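PDB 4UE0: fiber from Bovine adenovirus 4, which probably attaches the virus to its host cell, this chain being the fibre head domain, which assembles as a trimer. Local coordinates for residues 43-54 with 97-108. Sequence-based numbering, arbitrary orientation. Where two conformers were deposited one is given.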
loop_
_atom_site.group_PDB
_atom_site.type_symbol
_atom_site.label_atom_id
_atom_site.label_comp_id
_atom_site.label_asym_id
_atom_site.label_seq_id
_atom_site.Cartn_x
_atom_site.Cartn_y
_atom_site.Cartn_z
ATOM N N PHE A 43 -5.408 7.083 10.706
ATOM C CA PHE A 43 -5.568 7.689 12.012
ATOM C C PHE A 43 -5.540 9.194 11.881
ATOM O O PHE A 43 -5.048 9.753 10.898
ATOM C CB PHE A 43 -4.493 7.213 12.989
ATOM C CG PHE A 43 -3.093 7.678 12.655
ATOM C CD1 PHE A 43 -2.348 7.001 11.695
ATOM C CD2 PHE A 43 -2.535 8.772 13.268
ATOM C CE1 PHE A 43 -1.071 7.413 11.362
ATOM C CE2 PHE A 43 -1.262 9.196 12.932
ATOM C CZ PHE A 43 -0.537 8.519 11.970
ATOM N N MET A 44 -6.042 9.855 12.921
ATOM C CA MET A 44 -6.162 11.307 12.925
ATOM C C MET A 44 -5.358 11.863 14.105
ATOM O O MET A 44 -5.827 11.882 15.261
ATOM C CB MET A 44 -7.576 11.848 12.984
ATOM C CG MET A 44 -7.565 13.355 12.832
ATOM S SD MET A 44 -9.230 14.025 12.893
ATOM C CE MET A 44 -9.730 13.773 11.190
ATOM N N PRO A 45 -4.130 12.318 13.857
ATOM C CA PRO A 45 -3.371 12.934 14.924
ATOM C C PRO A 45 -4.013 14.263 15.309
ATOM O O PRO A 45 -4.557 14.966 14.458
ATOM C CB PRO A 45 -1.988 13.134 14.293
ATOM C CG PRO A 45 -2.269 13.364 12.854
ATOM C CD PRO A 45 -3.436 12.441 12.551
ATOM N N THR A 46 -3.874 14.652 16.564
ATOM C CA THR A 46 -4.491 15.870 17.078
ATOM C C THR A 46 -3.476 16.973 17.346
ATOM O O THR A 46 -3.838 18.042 17.830
ATOM C CB THR A 46 -5.250 15.548 18.387
ATOM O OG1 THR A 46 -4.339 14.919 19.286
ATOM C CG2 THR A 46 -6.396 14.595 18.123
ATOM N N SER A 47 -2.219 16.698 17.027
ATOM C CA SER A 47 -1.128 17.646 17.210
ATOM C C SER A 47 -0.067 17.325 16.157
ATOM O O SER A 47 -0.137 16.316 15.468
ATOM C CB SER A 47 -0.538 17.589 18.617
ATOM O OG SER A 47 0.068 16.344 18.886
ATOM N N ASP A 48 0.911 18.206 16.051
ATOM C CA ASP A 48 1.927 18.125 15.018
ATOM C C ASP A 48 3.041 17.181 15.427
ATOM O O ASP A 48 4.194 17.557 15.521
ATOM C CB ASP A 48 2.449 19.518 14.662
ATOM C CG ASP A 48 3.174 20.198 15.804
ATOM O OD1 ASP A 48 2.886 19.885 16.982
ATOM O OD2 ASP A 48 4.048 21.067 15.511
ATOM N N VAL A 49 2.690 15.929 15.633
ATOM C CA VAL A 49 3.644 14.930 16.054
ATOM C C VAL A 49 4.611 14.532 14.952
ATOM O O VAL A 49 4.280 14.499 13.752
ATOM C CB VAL A 49 3.013 13.665 16.635
ATOM C CG1 VAL A 49 2.121 13.964 17.816
ATOM C CG2 VAL A 49 2.266 12.915 15.595
ATOM N N THR A 50 5.831 14.229 15.391
ATOM C CA THR A 50 6.842 13.647 14.535
ATOM C C THR A 50 7.125 12.208 14.912
ATOM O O THR A 50 7.668 11.463 14.100
ATOM C CB THR A 50 8.163 14.446 14.573
ATOM O OG1 THR A 50 8.608 14.604 15.923
ATOM C CG2 THR A 50 7.962 15.801 13.988
ATOM N N THR A 51 6.825 11.830 16.141
ATOM C CA THR A 51 7.146 10.491 16.637
ATOM C C THR A 51 6.010 9.960 17.483
ATOM O O THR A 51 5.477 10.696 18.320
ATOM C CB THR A 51 8.431 10.480 17.503
ATOM O OG1 THR A 51 9.493 11.174 16.829
ATOM C CG2 THR A 51 8.839 9.072 17.873
ATOM N N ILE A 52 5.623 8.713 17.243
ATOM C CA ILE A 52 4.716 7.979 18.105
ATOM C C ILE A 52 5.503 6.824 18.683
ATOM O O ILE A 52 6.131 6.075 17.947
ATOM C CB ILE A 52 3.501 7.446 17.329
ATOM C CG1 ILE A 52 2.662 8.605 16.799
ATOM C CG2 ILE A 52 2.675 6.531 18.196
ATOM C CD1 ILE A 52 1.572 8.173 15.825
ATOM N N TYR A 53 5.509 6.703 20.009
ATOM C CA TYR A 53 6.263 5.641 20.661
ATOM C C TYR A 53 5.390 4.977 21.715
ATOM O O TYR A 53 4.427 5.566 22.220
ATOM C CB TYR A 53 7.553 6.202 21.280
ATOM C CG TYR A 53 7.312 7.296 22.249
ATOM C CD1 TYR A 53 6.839 7.030 23.537
ATOM C CD2 TYR A 53 7.478 8.610 21.878
ATOM C CE1 TYR A 53 6.539 8.041 24.396
ATOM C CE2 TYR A 53 7.222 9.635 22.775
ATOM C CZ TYR A 53 6.736 9.341 24.040
ATOM O OH TYR A 53 6.444 10.367 24.923
ATOM N N PHE A 54 5.748 3.761 22.071
ATOM C CA PHE A 54 4.995 2.990 23.023
ATOM C C PHE A 54 5.786 1.739 23.375
ATOM O O PHE A 54 6.747 1.370 22.705
ATOM C CB PHE A 54 3.610 2.621 22.454
ATOM C CG PHE A 54 3.675 1.818 21.189
ATOM C CD1 PHE A 54 3.825 2.446 19.951
ATOM C CD2 PHE A 54 3.596 0.439 21.244
ATOM C CE1 PHE A 54 3.901 1.699 18.800
ATOM C CE2 PHE A 54 3.662 -0.311 20.106
ATOM C CZ PHE A 54 3.813 0.313 18.885
ATOM N N ILE A 97 8.874 0.682 20.903
ATOM C CA ILE A 97 8.725 0.889 19.468
ATOM C C ILE A 97 8.539 2.372 19.189
ATOM O O ILE A 97 7.736 3.043 19.863
ATOM C CB ILE A 97 7.540 0.069 18.928
ATOM C CG1 ILE A 97 7.841 -1.415 19.166
ATOM C CG2 ILE A 97 7.292 0.375 17.444
ATOM C CD1 ILE A 97 6.804 -2.394 18.685
ATOM N N SER A 98 9.277 2.883 18.199
ATOM C CA SER A 98 9.174 4.252 17.741
ATOM C C SER A 98 8.788 4.277 16.261
ATOM O O SER A 98 9.427 3.625 15.435
ATOM C CB SER A 98 10.507 4.963 17.935
ATOM O OG SER A 98 10.834 5.053 19.311
ATOM N N ILE A 99 7.740 5.049 15.986
ATOM C CA ILE A 99 7.256 5.331 14.645
ATOM C C ILE A 99 7.620 6.779 14.375
ATOM O O ILE A 99 7.049 7.694 14.972
ATOM C CB ILE A 99 5.719 5.136 14.542
ATOM C CG1 ILE A 99 5.312 3.704 14.916
ATOM C CG2 ILE A 99 5.238 5.461 13.129
ATOM C CD1 ILE A 99 3.837 3.511 15.125
ATOM N N ASN A 100 8.573 6.978 13.478
ATOM C CA ASN A 100 9.065 8.305 13.159
ATOM C C ASN A 100 8.587 8.740 11.811
ATOM O O ASN A 100 8.800 8.029 10.816
ATOM C CB ASN A 100 10.585 8.351 13.222
ATOM C CG ASN A 100 11.062 8.646 14.605
ATOM O OD1 ASN A 100 10.940 9.788 15.078
ATOM N ND2 ASN A 100 11.609 7.655 15.272
ATOM N N PHE A 101 7.959 9.891 11.762
ATOM C CA PHE A 101 7.506 10.521 10.509
ATOM C C PHE A 101 8.590 11.462 10.016
ATOM O O PHE A 101 9.232 12.142 10.815
ATOM C CB PHE A 101 6.168 11.233 10.742
ATOM C CG PHE A 101 5.099 10.282 11.151
ATOM C CD1 PHE A 101 4.398 9.555 10.211
ATOM C CD2 PHE A 101 4.845 10.045 12.485
ATOM C CE1 PHE A 101 3.454 8.629 10.591
ATOM C CE2 PHE A 101 3.896 9.117 12.859
ATOM C CZ PHE A 101 3.213 8.399 11.919
ATOM N N SER A 102 8.738 11.562 8.709
ATOM C CA SER A 102 9.804 12.361 8.126
ATOM C C SER A 102 9.677 13.834 8.442
ATOM O O SER A 102 10.683 14.553 8.471
ATOM C CB SER A 102 9.827 12.120 6.628
ATOM O OG SER A 102 8.560 12.342 6.034
ATOM N N SER A 103 8.451 14.317 8.638
ATOM C CA SER A 103 8.195 15.672 9.055
ATOM C C SER A 103 6.954 15.640 9.939
ATOM O O SER A 103 6.253 14.619 10.023
ATOM C CB SER A 103 8.131 16.606 7.844
ATOM O OG SER A 103 7.071 16.357 7.027
ATOM N N SER A 104 6.688 16.757 10.596
ATOM C CA SER A 104 5.557 16.809 11.504
ATOM C C SER A 104 4.234 16.662 10.759
ATOM O O SER A 104 4.012 17.254 9.720
ATOM C CB SER A 104 5.590 18.100 12.328
ATOM O OG SER A 104 5.450 19.248 11.510
ATOM N N LEU A 105 3.347 15.877 11.343
ATOM C CA LEU A 105 2.026 15.690 10.774
ATOM C C LEU A 105 1.163 16.949 10.983
ATOM O O LEU A 105 1.369 17.730 11.909
ATOM C CB LEU A 105 1.352 14.472 11.412
ATOM C CG LEU A 105 2.077 13.148 11.233
ATOM C CD1 LEU A 105 1.367 12.063 12.026
ATOM C CD2 LEU A 105 2.125 12.750 9.787
ATOM N N GLU A 106 0.208 17.163 10.082
ATOM C CA GLU A 106 -0.774 18.224 10.258
ATOM C C GLU A 106 -1.822 17.779 11.268
ATOM O O GLU A 106 -2.422 16.712 11.112
ATOM C CB GLU A 106 -1.501 18.538 8.956
ATOM C CG GLU A 106 -0.589 18.957 7.828
ATOM C CD GLU A 106 0.050 20.293 8.078
ATOM O OE1 GLU A 106 -0.618 21.194 8.625
ATOM O OE2 GLU A 106 1.229 20.451 7.716
ATOM N N PRO A 107 -2.107 18.599 12.285
ATOM C CA PRO A 107 -3.165 18.218 13.205
ATOM C C PRO A 107 -4.540 18.108 12.544
ATOM O O PRO A 107 -4.878 18.908 11.687
ATOM C CB PRO A 107 -3.179 19.382 14.216
ATOM C CG PRO A 107 -1.837 20.040 14.104
ATOM C CD PRO A 107 -1.477 19.876 12.663
ATOM N N ASN A 108 -5.332 17.156 13.011
ATOM C CA ASN A 108 -6.761 17.075 12.684
ATOM C C ASN A 108 -7.063 16.797 11.208
ATOM O O ASN A 108 -8.123 17.139 10.710
ATOM C CB ASN A 108 -7.509 18.316 13.197
ATOM C CG ASN A 108 -7.203 18.585 14.656
ATOM O OD1 ASN A 108 -6.798 19.700 15.045
ATOM N ND2 ASN A 108 -7.325 17.553 15.455
HETATM O O HOH W 1 -5.676 20.031 17.745
HETATM O O HOH W 2 10.638 11.905 13.530
#
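One face of the F54 ring lies against I97: CB of I97 sits 4.1 Å from the ring centroid, 24° off the normal, a CH-pi contact displaced toward the rim, while CD1 of I99 meets the same ring at its edge. The F54 ring gets there because CG stands between its own backbone N and carbonyl carbon (chi1 59°), which swings the ring alongside I97. F101 carries CD1 of L105, from its own segment, over the centre of one face; its edge takes CD1 of I52, 3.9 Å from CE2 of F101, and the carbonyl of T50. F43 arrives from the opposite direction, its CZ 3.8 Å from CZ of F101, and turns an edge to CD1 of L105. That methyl also touches CG of P45 and CG2 of V49, packing the two loops together through apolar side chains.

Strands 51-54 and 97-101 run antiparallel at 173°, the former outermost, within this chain, of a four-stranded antiparallel sheet in this beta-sandwich head. I52 and I99 form a hydrogen-bonded pair, and their side chains share the inward face with F54 and I97; F54, I99 and F43 go on to meet strand 19-29 of the other sheet. On the outer face T51 and N100 lie side by side: OG1 of T51 donates to OD1 of N100 (2.7 Å) from above the amide plane, and water 2 lies 2.6 Å from that same OD1 of N100, within hydrogen-bonding distance.

Beyond the strands the loops stay zipped. L105 N bonds V49 O at 2.9 Å, next to the inverse gamma turn centred on D48. Further along, N108 N reaches P45 O at 2.7 Å, and water 1 donates to both T46 O and OD1 of N108.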